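Long-range contacts in kinesin-like protein Nod (Drosophila melanogaster, PDB 3DC4), which is a nonmotile, microtubule-binding kinesin ATPase, represented here by its catalytic motor domain, and is required to segregate non-exchange chromosomes in meiosis: residues S22-Y33 against S304-H315; K108-P116 against P122-R130. One frame throughout, in Å; residues are numbered along the deposited sequence.

Interaction 1: S22-Y33 against S304-H315. With ADP (adenosine-5'-diphosphate), chain C.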
loop_
_atom_site.group_PDB
_atom_site.type_symbol
_atom_site.label_atom_id
_atom_site.label_comp_id
_atom_site.label_asym_id
_atom_site.label_seq_id
_atom_site.Cartn_x
_atom_site.Cartn_y
_atom_site.Cartn_z
ATOM N N SER A 22 -11.509 9.733 -4.189
ATOM C CA SER A 22 -12.550 9.002 -4.903
ATOM C C SER A 22 -13.056 7.821 -4.081
ATOM O O SER A 22 -14.237 7.469 -4.143
ATOM C CB SER A 22 -12.040 8.506 -6.260
ATOM O OG SER A 22 -11.927 9.576 -7.186
ATOM N N ALA A 23 -12.164 7.216 -3.304
ATOM C CA ALA A 23 -12.540 6.079 -2.478
ATOM C C ALA A 23 -11.443 5.699 -1.497
ATOM O O ALA A 23 -10.268 5.640 -1.856
ATOM C CB ALA A 23 -12.879 4.881 -3.369
ATOM N N VAL A 24 -11.836 5.469 -0.250
ATOM C CA VAL A 24 -10.906 5.044 0.786
ATOM C C VAL A 24 -11.449 3.696 1.247
ATOM O O VAL A 24 -12.537 3.623 1.812
ATOM C CB VAL A 24 -10.870 6.030 1.970
ATOM C CG1 VAL A 24 -9.921 5.513 3.043
ATOM C CG2 VAL A 24 -10.402 7.405 1.488
ATOM N N ARG A 25 -10.698 2.631 0.982
ATOM C CA ARG A 25 -11.117 1.282 1.333
ATOM C C ARG A 25 -10.220 0.636 2.390
ATOM O O ARG A 25 -9.014 0.897 2.451
ATOM C CB ARG A 25 -11.126 0.403 0.074
ATOM C CG ARG A 25 -11.935 0.938 -1.103
ATOM C CD ARG A 25 -13.420 1.068 -0.790
ATOM N NE ARG A 25 -14.253 0.661 -1.925
ATOM C CZ ARG A 25 -14.492 -0.607 -2.249
ATOM N NH1 ARG A 25 -13.966 -1.582 -1.517
ATOM N NH2 ARG A 25 -15.246 -0.904 -3.303
ATOM N N ILE A 26 -10.815 -0.217 3.216
ATOM C CA ILE A 26 -10.065 -0.903 4.256
ATOM C C ILE A 26 -10.322 -2.404 4.219
ATOM O O ILE A 26 -11.470 -2.863 4.215
ATOM C CB ILE A 26 -10.426 -0.356 5.651
ATOM C CG1 ILE A 26 -9.985 1.111 5.743
ATOM C CG2 ILE A 26 -9.735 -1.187 6.743
ATOM C CD1 ILE A 26 -10.339 1.805 7.024
ATOM N N ALA A 27 -9.236 -3.164 4.180
ATOM C CA ALA A 27 -9.321 -4.610 4.145
ATOM C C ALA A 27 -8.455 -5.191 5.254
ATOM O O ALA A 27 -7.481 -4.566 5.679
ATOM C CB ALA A 27 -8.834 -5.123 2.799
ATOM N N VAL A 28 -8.820 -6.381 5.718
ATOM C CA VAL A 28 -8.062 -7.077 6.744
ATOM C C VAL A 28 -7.744 -8.468 6.228
ATOM O O VAL A 28 -8.592 -9.140 5.630
ATOM C CB VAL A 28 -8.851 -7.217 8.066
ATOM C CG1 VAL A 28 -8.005 -7.964 9.098
ATOM C CG2 VAL A 28 -9.208 -5.835 8.602
ATOM N N ARG A 29 -6.507 -8.893 6.455
ATOM C CA ARG A 29 -6.078 -10.220 6.046
ATOM C C ARG A 29 -5.483 -10.947 7.237
ATOM O O ARG A 29 -4.523 -10.477 7.846
ATOM C CB ARG A 29 -5.029 -10.153 4.929
ATOM C CG ARG A 29 -4.698 -11.541 4.352
ATOM C CD ARG A 29 -3.632 -11.507 3.244
ATOM N NE ARG A 29 -3.637 -12.762 2.480
ATOM C CZ ARG A 29 -2.831 -13.034 1.461
ATOM N NH1 ARG A 29 -1.937 -12.136 1.073
ATOM N NH2 ARG A 29 -2.940 -14.191 0.814
ATOM N N GLU A 30 -6.062 -12.095 7.559
ATOM C CA GLU A 30 -5.597 -12.911 8.667
ATOM C C GLU A 30 -4.380 -13.704 8.207
ATOM O O GLU A 30 -4.422 -14.350 7.163
ATOM C CB GLU A 30 -6.703 -13.880 9.102
ATOM C CG GLU A 30 -6.266 -14.906 10.142
ATOM C CD GLU A 30 -7.362 -15.918 10.452
ATOM O OE1 GLU A 30 -7.955 -16.453 9.495
ATOM O OE2 GLU A 30 -7.622 -16.182 11.644
ATOM N N ALA A 31 -3.291 -13.640 8.968
ATOM C CA ALA A 31 -2.081 -14.378 8.610
ATOM C C ALA A 31 -2.313 -15.867 8.907
ATOM O O ALA A 31 -3.221 -16.223 9.667
ATOM C CB ALA A 31 -0.890 -13.855 9.416
ATOM N N PRO A 32 -1.511 -16.756 8.293
ATOM C CA PRO A 32 -1.645 -18.205 8.510
ATOM C C PRO A 32 -1.434 -18.571 9.975
ATOM O O PRO A 32 -0.641 -17.938 10.676
ATOM C CB PRO A 32 -0.542 -18.795 7.634
ATOM C CG PRO A 32 -0.414 -17.800 6.539
ATOM C CD PRO A 32 -0.497 -16.477 7.262
ATOM N N TYR A 33 -2.129 -19.608 10.428
ATOM C CA TYR A 33 -1.999 -20.048 11.807
ATOM C C TYR A 33 -0.839 -21.033 11.935
ATOM O O TYR A 33 -0.711 -21.966 11.141
ATOM C CB TYR A 33 -3.305 -20.700 12.278
ATOM C CG TYR A 33 -3.366 -20.952 13.771
ATOM C CD1 TYR A 33 -2.565 -21.928 14.370
ATOM C CD2 TYR A 33 -4.216 -20.205 14.588
ATOM C CE1 TYR A 33 -2.610 -22.152 15.745
ATOM C CE2 TYR A 33 -4.269 -20.420 15.964
ATOM C CZ TYR A 33 -3.464 -21.395 16.535
ATOM O OH TYR A 33 -3.505 -21.609 17.895
ATOM N N SER A 304 -8.229 10.798 -5.716
ATOM C CA SER A 304 -7.234 9.738 -5.607
ATOM C C SER A 304 -7.845 8.575 -4.829
ATOM O O SER A 304 -8.879 8.735 -4.177
ATOM C CB SER A 304 -5.975 10.246 -4.912
ATOM O OG SER A 304 -5.310 11.183 -5.745
ATOM N N TYR A 305 -7.204 7.409 -4.913
ATOM C CA TYR A 305 -7.678 6.207 -4.234
ATOM C C TYR A 305 -6.729 5.731 -3.150
ATOM O O TYR A 305 -5.520 5.677 -3.353
ATOM C CB TYR A 305 -7.884 5.077 -5.240
ATOM C CG TYR A 305 -9.007 5.334 -6.207
ATOM C CD1 TYR A 305 -8.843 6.204 -7.287
ATOM C CD2 TYR A 305 -10.244 4.725 -6.025
ATOM C CE1 TYR A 305 -9.888 6.460 -8.159
ATOM C CE2 TYR A 305 -11.296 4.969 -6.884
ATOM C CZ TYR A 305 -11.115 5.836 -7.945
ATOM O OH TYR A 305 -12.175 6.083 -8.785
ATOM N N LEU A 306 -7.287 5.383 -1.994
ATOM C CA LEU A 306 -6.490 4.904 -0.873
ATOM C C LEU A 306 -7.077 3.605 -0.334
ATOM O O LEU A 306 -8.249 3.550 0.039
ATOM C CB LEU A 306 -6.449 5.966 0.232
ATOM C CG LEU A 306 -5.749 5.635 1.553
ATOM C CD1 LEU A 306 -4.313 5.230 1.295
ATOM C CD2 LEU A 306 -5.809 6.845 2.483
ATOM N N THR A 307 -6.258 2.558 -0.306
ATOM C CA THR A 307 -6.700 1.264 0.194
ATOM C C THR A 307 -5.748 0.735 1.265
ATOM O O THR A 307 -4.539 0.607 1.043
ATOM C CB THR A 307 -6.807 0.228 -0.941
ATOM O OG1 THR A 307 -7.832 0.633 -1.858
ATOM C CG2 THR A 307 -7.158 -1.151 -0.375
ATOM N N PHE A 308 -6.314 0.445 2.433
ATOM C CA PHE A 308 -5.570 -0.077 3.580
ATOM C C PHE A 308 -5.683 -1.584 3.652
ATOM O O PHE A 308 -6.762 -2.135 3.434
ATOM C CB PHE A 308 -6.147 0.463 4.892
ATOM C CG PHE A 308 -5.840 1.899 5.160
ATOM C CD1 PHE A 308 -4.658 2.256 5.804
ATOM C CD2 PHE A 308 -6.750 2.892 4.818
ATOM C CE1 PHE A 308 -4.394 3.586 6.116
ATOM C CE2 PHE A 308 -6.498 4.226 5.124
ATOM C CZ PHE A 308 -5.312 4.572 5.776
ATOM N N LEU A 309 -4.581 -2.251 3.963
ATOM C CA LEU A 309 -4.601 -3.697 4.129
ATOM C C LEU A 309 -4.022 -3.966 5.503
ATOM O O LEU A 309 -2.805 -3.866 5.707
ATOM C CB LEU A 309 -3.763 -4.418 3.068
ATOM C CG LEU A 309 -3.700 -5.949 3.219
ATOM C CD1 LEU A 309 -5.105 -6.548 3.138
ATOM C CD2 LEU A 309 -2.832 -6.540 2.101
ATOM N N ALA A 310 -4.904 -4.265 6.451
ATOM C CA ALA A 310 -4.500 -4.569 7.824
ATOM C C ALA A 310 -4.178 -6.044 7.883
ATOM O O ALA A 310 -5.024 -6.877 7.588
ATOM C CB ALA A 310 -5.642 -4.271 8.790
ATOM N N CYS A 311 -2.950 -6.366 8.244
ATOM C CA CYS A 311 -2.554 -7.755 8.355
ATOM C C CYS A 311 -2.526 -8.056 9.844
ATOM O O CYS A 311 -1.929 -7.300 10.611
ATOM C CB CYS A 311 -1.163 -7.958 7.750
ATOM S SG CYS A 311 -1.120 -7.717 5.903
ATOM N N ILE A 312 -3.159 -9.156 10.243
ATOM C CA ILE A 312 -3.236 -9.534 11.653
ATOM C C ILE A 312 -2.887 -10.983 11.936
ATOM O O ILE A 312 -3.120 -11.874 11.121
ATOM C CB ILE A 312 -4.650 -9.300 12.208
ATOM C CG1 ILE A 312 -5.665 -10.139 11.422
ATOM C CG2 ILE A 312 -5.000 -7.816 12.127
ATOM C CD1 ILE A 312 -7.098 -10.035 11.931
ATOM N N SER A 313 -2.333 -11.193 13.120
ATOM C CA SER A 313 -1.957 -12.513 13.579
ATOM C C SER A 313 -3.186 -13.201 14.173
ATOM O O SER A 313 -4.034 -12.557 14.789
ATOM C CB SER A 313 -0.881 -12.389 14.655
ATOM O OG SER A 313 -0.585 -13.654 15.201
ATOM N N PRO A 314 -3.320 -14.512 13.949
ATOM C CA PRO A 314 -4.458 -15.264 14.488
ATOM C C PRO A 314 -4.098 -15.824 15.863
ATOM O O PRO A 314 -4.906 -16.494 16.507
ATOM C CB PRO A 314 -4.637 -16.372 13.465
ATOM C CG PRO A 314 -3.215 -16.678 13.101
ATOM C CD PRO A 314 -2.636 -15.295 12.903
ATOM N N HIS A 315 -2.873 -15.543 16.294
ATOM C CA HIS A 315 -2.353 -16.041 17.570
ATOM C C HIS A 315 -2.776 -15.240 18.792
ATOM O O HIS A 315 -2.726 -14.010 18.796
ATOM C CB HIS A 315 -0.824 -16.091 17.523
ATOM C CG HIS A 315 -0.274 -16.740 16.292
ATOM N ND1 HIS A 315 -0.639 -18.007 15.886
ATOM C CD2 HIS A 315 0.621 -16.297 15.380
ATOM C CE1 HIS A 315 0.009 -18.314 14.778
ATOM N NE2 HIS A 315 0.781 -17.293 14.448
HETATM P PB ADP C . 5.690 -9.117 7.510
HETATM O O1B ADP C . 4.410 -8.480 7.873
HETATM O O2B ADP C . 6.208 -8.482 6.174
HETATM O O3B ADP C . 6.737 -8.829 8.792
HETATM P PA ADP C . 5.910 -11.365 5.930
HETATM O O1A ADP C . 5.164 -10.721 4.866
HETATM O O2A ADP C . 7.468 -11.152 5.747
HETATM O O3A ADP C . 5.424 -10.719 7.365
HETATM O "O5'" ADP C . 5.523 -12.916 5.979
HETATM C "C5'" ADP C . 6.280 -13.573 7.005
HETATM C "C4'" ADP C . 6.397 -15.056 6.644
HETATM O "O4'" ADP C . 5.087 -15.674 6.582
HETATM C "C3'" ADP C . 7.051 -15.237 5.222
HETATM O "O3'" ADP C . 7.568 -16.549 5.051
HETATM C "C2'" ADP C . 5.717 -15.297 4.369
HETATM O "O2'" ADP C . 5.930 -16.015 3.143
HETATM C "C1'" ADP C . 4.770 -16.143 5.262
HETATM N N9 ADP C . 3.372 -15.835 4.968
HETATM C C8 ADP C . 2.672 -14.733 5.405
HETATM N N7 ADP C . 1.482 -14.691 4.847
HETATM C C5 ADP C . 1.278 -15.863 4.189
HETATM C C6 ADP C . 0.230 -16.406 3.403
HETATM N N6 ADP C . -0.998 -15.772 3.342
HETATM N N1 ADP C . 0.442 -17.568 2.740
HETATM C C2 ADP C . 1.574 -18.260 2.898
HETATM N N3 ADP C . 2.596 -17.783 3.601
HETATM C C4 ADP C . 2.516 -16.591 4.211
HETATM O O HOH W 1 -13.384 8.485 -9.835
HETATM O O HOH W 2 -9.511 2.630 -2.821
#
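Y305 presents a face of its phenol ring to S22, whose CB lies 3.6 Å from the ring centroid in a CH-pi contact. A23 CB meets the same ring at CD2, and a water joins S22 OG to Y305 OH. With an alanine in place of Y305, S22 CB would probably lose its aromatic cover and the water its bond to the phenol oxygen.

From here strands 23-30 and 305-312 run parallel, twisted by 22°, and exchange backbone bonds in the alternating parallel pattern: F308 N gives to R25 O (2.7 Å), then A27 N to F308 O (2.8 Å). On the side of the sheet bearing V24, I26 and V28, I26 CG1 lies 3.8 Å from F308 CD2, while V24 CG1 approaches that ring at its edge. The V28 and I312 side chains cross at about a right angle, V28 CG1 to I312 CD1 3.6 Å. Helices 267-279 and 319-335 cover the apolar part of this side, packing on I26, V28, L306 and F308.

R29 points to the other side. Its CG is anti to the backbone N (chi1 -172°) and the chain stays extended, which carries the guanidinium to ADP: N6 sits over its face, 3.6 Å from NH2. P32 CG packs 3.5 Å from ADP C5. Beyond the strands, H315 turns its edge toward the face of Y33 with the planes at 70°.

The pair thus belongs to the central sheet of the P-loop motor domain. Backbone bonds fix its register, and the buried guanidinium, held by neutral oxygens of Q75, S111 and I73, lays one face against the adenine amino group N6.

Interaction 2: K108-P116 against P122-R130. With MG (magnesium ion), chain B; ADP (adenosine-5'-diphosphate), chain C.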
loop_
_atom_site.group_PDB
_atom_site.type_symbol
_atom_site.label_atom_id
_atom_site.label_comp_id
_atom_site.label_asym_id
_atom_site.label_seq_id
_atom_site.Cartn_x
_atom_site.Cartn_y
_atom_site.Cartn_z
ATOM N N LYS A 108 2.588 -8.698 5.621
ATOM C CA LYS A 108 2.591 -7.456 4.855
ATOM C C LYS A 108 3.444 -7.569 3.587
ATOM O O LYS A 108 2.946 -7.359 2.478
ATOM C CB LYS A 108 3.096 -6.296 5.726
ATOM C CG LYS A 108 2.225 -6.009 6.953
ATOM C CD LYS A 108 2.695 -4.775 7.743
ATOM C CE LYS A 108 4.107 -4.944 8.288
ATOM N NZ LYS A 108 4.254 -6.105 9.185
ATOM N N SER A 109 4.718 -7.914 3.740
ATOM C CA SER A 109 5.620 -8.029 2.589
ATOM C C SER A 109 5.149 -9.102 1.620
ATOM O O SER A 109 5.208 -8.926 0.403
ATOM C CB SER A 109 7.036 -8.343 3.069
ATOM O OG SER A 109 7.523 -7.264 3.834
ATOM N N TYR A 110 4.682 -10.214 2.174
ATOM C CA TYR A 110 4.165 -11.313 1.371
ATOM C C TYR A 110 2.995 -10.831 0.510
ATOM O O TYR A 110 2.976 -11.061 -0.700
ATOM C CB TYR A 110 3.696 -12.450 2.293
ATOM C CG TYR A 110 2.979 -13.574 1.578
ATOM C CD1 TYR A 110 3.692 -14.605 0.968
ATOM C CD2 TYR A 110 1.585 -13.599 1.499
ATOM C CE1 TYR A 110 3.035 -15.638 0.304
ATOM C CE2 TYR A 110 0.921 -14.623 0.829
ATOM C CZ TYR A 110 1.653 -15.640 0.237
ATOM O OH TYR A 110 1.010 -16.659 -0.417
ATOM N N SER A 111 2.040 -10.142 1.134
ATOM C CA SER A 111 0.844 -9.644 0.440
ATOM C C SER A 111 1.144 -8.606 -0.640
ATOM O O SER A 111 0.569 -8.642 -1.727
ATOM C CB SER A 111 -0.140 -9.039 1.456
ATOM O OG SER A 111 -0.624 -10.026 2.347
ATOM N N MET A 112 2.048 -7.682 -0.344
ATOM C CA MET A 112 2.357 -6.632 -1.298
ATOM C C MET A 112 3.295 -7.081 -2.407
ATOM O O MET A 112 3.403 -6.414 -3.436
ATOM C CB MET A 112 2.945 -5.426 -0.566
ATOM C CG MET A 112 2.045 -4.871 0.539
ATOM S SD MET A 112 0.311 -4.747 0.022
ATOM C CE MET A 112 0.196 -2.987 -0.339
ATOM N N GLY A 113 3.974 -8.204 -2.195
ATOM C CA GLY A 113 4.892 -8.728 -3.199
ATOM C C GLY A 113 6.207 -7.977 -3.273
ATOM O O GLY A 113 6.686 -7.649 -4.355
ATOM N N MET A 114 6.797 -7.726 -2.110
ATOM C CA MET A 114 8.053 -6.999 -2.004
ATOM C C MET A 114 9.295 -7.830 -2.307
ATOM O O MET A 114 10.379 -7.284 -2.500
ATOM C CB MET A 114 8.172 -6.397 -0.606
ATOM C CG MET A 114 7.119 -5.349 -0.302
ATOM S SD MET A 114 7.227 -3.933 -1.424
ATOM C CE MET A 114 8.792 -3.228 -0.932
ATOM N N THR A 115 9.134 -9.148 -2.347
ATOM C CA THR A 115 10.247 -10.046 -2.629
ATOM C C THR A 115 10.400 -10.221 -4.138
ATOM O O THR A 115 9.411 -10.315 -4.861
ATOM C CB THR A 115 10.018 -11.431 -1.984
ATOM O OG1 THR A 115 9.917 -11.283 -0.563
ATOM C CG2 THR A 115 11.178 -12.376 -2.306
ATOM N N PRO A 116 11.648 -10.256 -4.636
ATOM C CA PRO A 116 11.892 -10.422 -6.073
ATOM C C PRO A 116 11.112 -11.609 -6.638
ATOM O O PRO A 116 11.293 -12.746 -6.205
ATOM C CB PRO A 116 13.403 -10.622 -6.141
ATOM C CG PRO A 116 13.893 -9.752 -5.023
ATOM C CD PRO A 116 12.913 -10.062 -3.903
ATOM N N PRO A 122 4.801 -19.119 -8.260
ATOM C CA PRO A 122 3.655 -18.499 -8.931
ATOM C C PRO A 122 2.453 -18.133 -8.060
ATOM O O PRO A 122 2.014 -16.984 -8.061
ATOM C CB PRO A 122 3.302 -19.524 -10.001
ATOM C CG PRO A 122 4.653 -20.012 -10.412
ATOM C CD PRO A 122 5.339 -20.225 -9.077
ATOM N N GLU A 123 1.922 -19.101 -7.318
ATOM C CA GLU A 123 0.753 -18.855 -6.478
ATOM C C GLU A 123 1.029 -17.933 -5.289
ATOM O O GLU A 123 0.099 -17.438 -4.658
ATOM C CB GLU A 123 0.178 -20.174 -5.949
ATOM C CG GLU A 123 1.058 -20.867 -4.920
ATOM C CD GLU A 123 0.357 -22.029 -4.229
ATOM O OE1 GLU A 123 1.030 -23.038 -3.942
ATOM O OE2 GLU A 123 -0.861 -21.930 -3.965
ATOM N N HIS A 124 2.303 -17.709 -4.989
ATOM C CA HIS A 124 2.691 -16.866 -3.864
ATOM C C HIS A 124 3.052 -15.441 -4.272
ATOM O O HIS A 124 3.344 -14.604 -3.422
ATOM C CB HIS A 124 3.857 -17.515 -3.119
ATOM C CG HIS A 124 3.506 -18.825 -2.483
ATOM N ND1 HIS A 124 2.618 -18.926 -1.434
ATOM C CD2 HIS A 124 3.912 -20.089 -2.756
ATOM C CE1 HIS A 124 2.493 -20.196 -1.086
ATOM N NE2 HIS A 124 3.267 -20.920 -1.872
ATOM N N LEU A 125 3.040 -15.174 -5.574
ATOM C CA LEU A 125 3.346 -13.841 -6.081
ATOM C C LEU A 125 2.365 -12.845 -5.477
ATOM O O LEU A 125 1.160 -13.109 -5.421
ATOM C CB LEU A 125 3.242 -13.822 -7.606
ATOM C CG LEU A 125 4.352 -14.590 -8.330
ATOM C CD1 LEU A 125 4.012 -14.700 -9.808
ATOM C CD2 LEU A 125 5.683 -13.868 -8.128
ATOM N N GLY A 126 2.894 -11.702 -5.052
ATOM C CA GLY A 126 2.082 -10.677 -4.425
ATOM C C GLY A 126 1.462 -9.609 -5.309
ATOM O O GLY A 126 1.422 -9.722 -6.541
ATOM N N ILE A 127 0.984 -8.549 -4.665
ATOM C CA ILE A 127 0.322 -7.458 -5.366
ATOM C C ILE A 127 1.152 -6.746 -6.419
ATOM O O ILE A 127 0.655 -6.520 -7.513
ATOM C CB ILE A 127 -0.220 -6.424 -4.363
ATOM C CG1 ILE A 127 -1.402 -7.042 -3.615
ATOM C CG2 ILE A 127 -0.635 -5.151 -5.085
ATOM C CD1 ILE A 127 -1.940 -6.197 -2.467
ATOM N N LEU A 128 2.396 -6.393 -6.107
ATOM C CA LEU A 128 3.239 -5.687 -7.069
ATOM C C LEU A 128 3.365 -6.373 -8.425
ATOM O O LEU A 128 3.019 -5.791 -9.452
ATOM C CB LEU A 128 4.642 -5.460 -6.496
ATOM C CG LEU A 128 4.961 -4.083 -5.909
ATOM C CD1 LEU A 128 6.363 -4.097 -5.288
ATOM C CD2 LEU A 128 4.889 -3.020 -7.009
ATOM N N PRO A 129 3.853 -7.624 -8.449
ATOM C CA PRO A 129 3.988 -8.300 -9.741
ATOM C C PRO A 129 2.668 -8.523 -10.472
ATOM O O PRO A 129 2.631 -8.478 -11.698
ATOM C CB PRO A 129 4.700 -9.604 -9.377
ATOM C CG PRO A 129 4.209 -9.874 -7.984
ATOM C CD PRO A 129 4.253 -8.511 -7.340
ATOM N N ARG A 130 1.586 -8.754 -9.734
ATOM C CA ARG A 130 0.294 -8.975 -10.373
ATOM C C ARG A 130 -0.235 -7.688 -10.982
ATOM O O ARG A 130 -0.771 -7.686 -12.095
ATOM C CB ARG A 130 -0.718 -9.529 -9.369
ATOM C CG ARG A 130 -0.316 -10.878 -8.795
ATOM C CD ARG A 130 -1.340 -11.418 -7.817
ATOM N NE ARG A 130 -0.859 -12.666 -7.241
ATOM C CZ ARG A 130 -1.022 -13.860 -7.801
ATOM N NH1 ARG A 130 -1.676 -13.969 -8.950
ATOM N NH2 ARG A 130 -0.495 -14.941 -7.235
HETATM MG MG MG B . 7.971 -7.068 5.925
HETATM P PB ADP C . 5.690 -9.117 7.510
HETATM O O1B ADP C . 4.410 -8.480 7.873
HETATM O O2B ADP C . 6.208 -8.482 6.174
HETATM O O3B ADP C . 6.737 -8.829 8.792
HETATM P PA ADP C . 5.910 -11.365 5.930
HETATM O O1A ADP C . 5.164 -10.721 4.866
HETATM O O2A ADP C . 7.468 -11.152 5.747
HETATM O O3A ADP C . 5.424 -10.719 7.365
HETATM O "O5'" ADP C . 5.523 -12.916 5.979
HETATM C "C5'" ADP C . 6.280 -13.573 7.005
HETATM C "C4'" ADP C . 6.397 -15.056 6.644
HETATM O "O4'" ADP C . 5.087 -15.674 6.582
HETATM C "C3'" ADP C . 7.051 -15.237 5.222
HETATM O "O3'" ADP C . 7.568 -16.549 5.051
HETATM C "C2'" ADP C . 5.717 -15.297 4.369
HETATM O "O2'" ADP C . 5.930 -16.015 3.143
HETATM C "C1'" ADP C . 4.770 -16.143 5.262
HETATM N N9 ADP C . 3.372 -15.835 4.968
HETATM C C8 ADP C . 2.672 -14.733 5.405
HETATM N N7 ADP C . 1.482 -14.691 4.847
HETATM C C5 ADP C . 1.278 -15.863 4.189
HETATM C C6 ADP C . 0.230 -16.406 3.403
HETATM N N6 ADP C . -0.998 -15.772 3.342
HETATM N N1 ADP C . 0.442 -17.568 2.740
HETATM C C2 ADP C . 1.574 -18.260 2.898
HETATM N N3 ADP C . 2.596 -17.783 3.601
HETATM C C4 ADP C . 2.516 -16.591 4.211
HETATM O O HOH W 3 4.836 -12.481 -2.137
HETATM O O HOH W 4 8.638 -7.392 8.165
HETATM O O HOH W 5 9.007 -9.272 5.802
HETATM O O HOH W 6 9.956 -5.992 5.382
HETATM O O HOH W 7 6.469 -5.312 6.219
#
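The carbonyl oxygen of Y110 is gripped from two sources, a water that donates to it at 2.7 Å and NE2 of Q75. Both also donate to H124 O, the water at 2.9 Å, so two bridges, one of water and one of side-chain amide, join the segments. A direct bond lies nearby: Y110 OH and H124 ND1 are 3.0 Å apart, either being able to donate, and ND1 meets the tyrosine ring at its edge while the ring planes stand 62° apart. Y110 CG is anti to the backbone N (chi1 173°), and this swings the ring beneath the adenine, with C5 of ADP over one face.

Deeper in, the two helix ends meet. S111 O accepts from I127 N, and M112 O from L128 N (2.9 Å), the latter donor standing well above the carbonyl plane. G113 closes helix 108-112 in a Schellman motif, and G126 is the N-cap of helix 127-141; their CA atoms come within 3.6 Å, where a beta carbon on either would collide with the opposite segment. M112 SD rests alongside I127 CD1 at 3.7 Å.

At the other end of the short helix, S109 OG binds the magnesium ion at 2.1 Å and K108 NZ reaches ADP O1B, the pattern of a P-loop. The C-terminal carbonyls of one helix therefore satisfy the first amides of the next, coupling the nucleotide-binding helix to helix 127-141 through buried backbone bonds.

In the fold
Interaction 2 is nested within the long loop that interaction 1 closes, and the two, with centres 15 Å apart, meet at the nucleotide. R29 of the strand pair reaches S111 of the P-loop helix, NH1 to OG 2.8 Å, in a probable hydrogen bond, and L309 CD2 packs against S111 CB at 3.7 Å. C311 SG lies 3.8 Å from K108 N, bringing the strand up against the phosphate-binding turn. The adenine is held between them, with P32 from segment 22-33 on one face and the Y110 ring on the other. Both contacts wall the purine, while interaction 2 also supplies K108 and S109 to the phosphates and S109 to the magnesium ion.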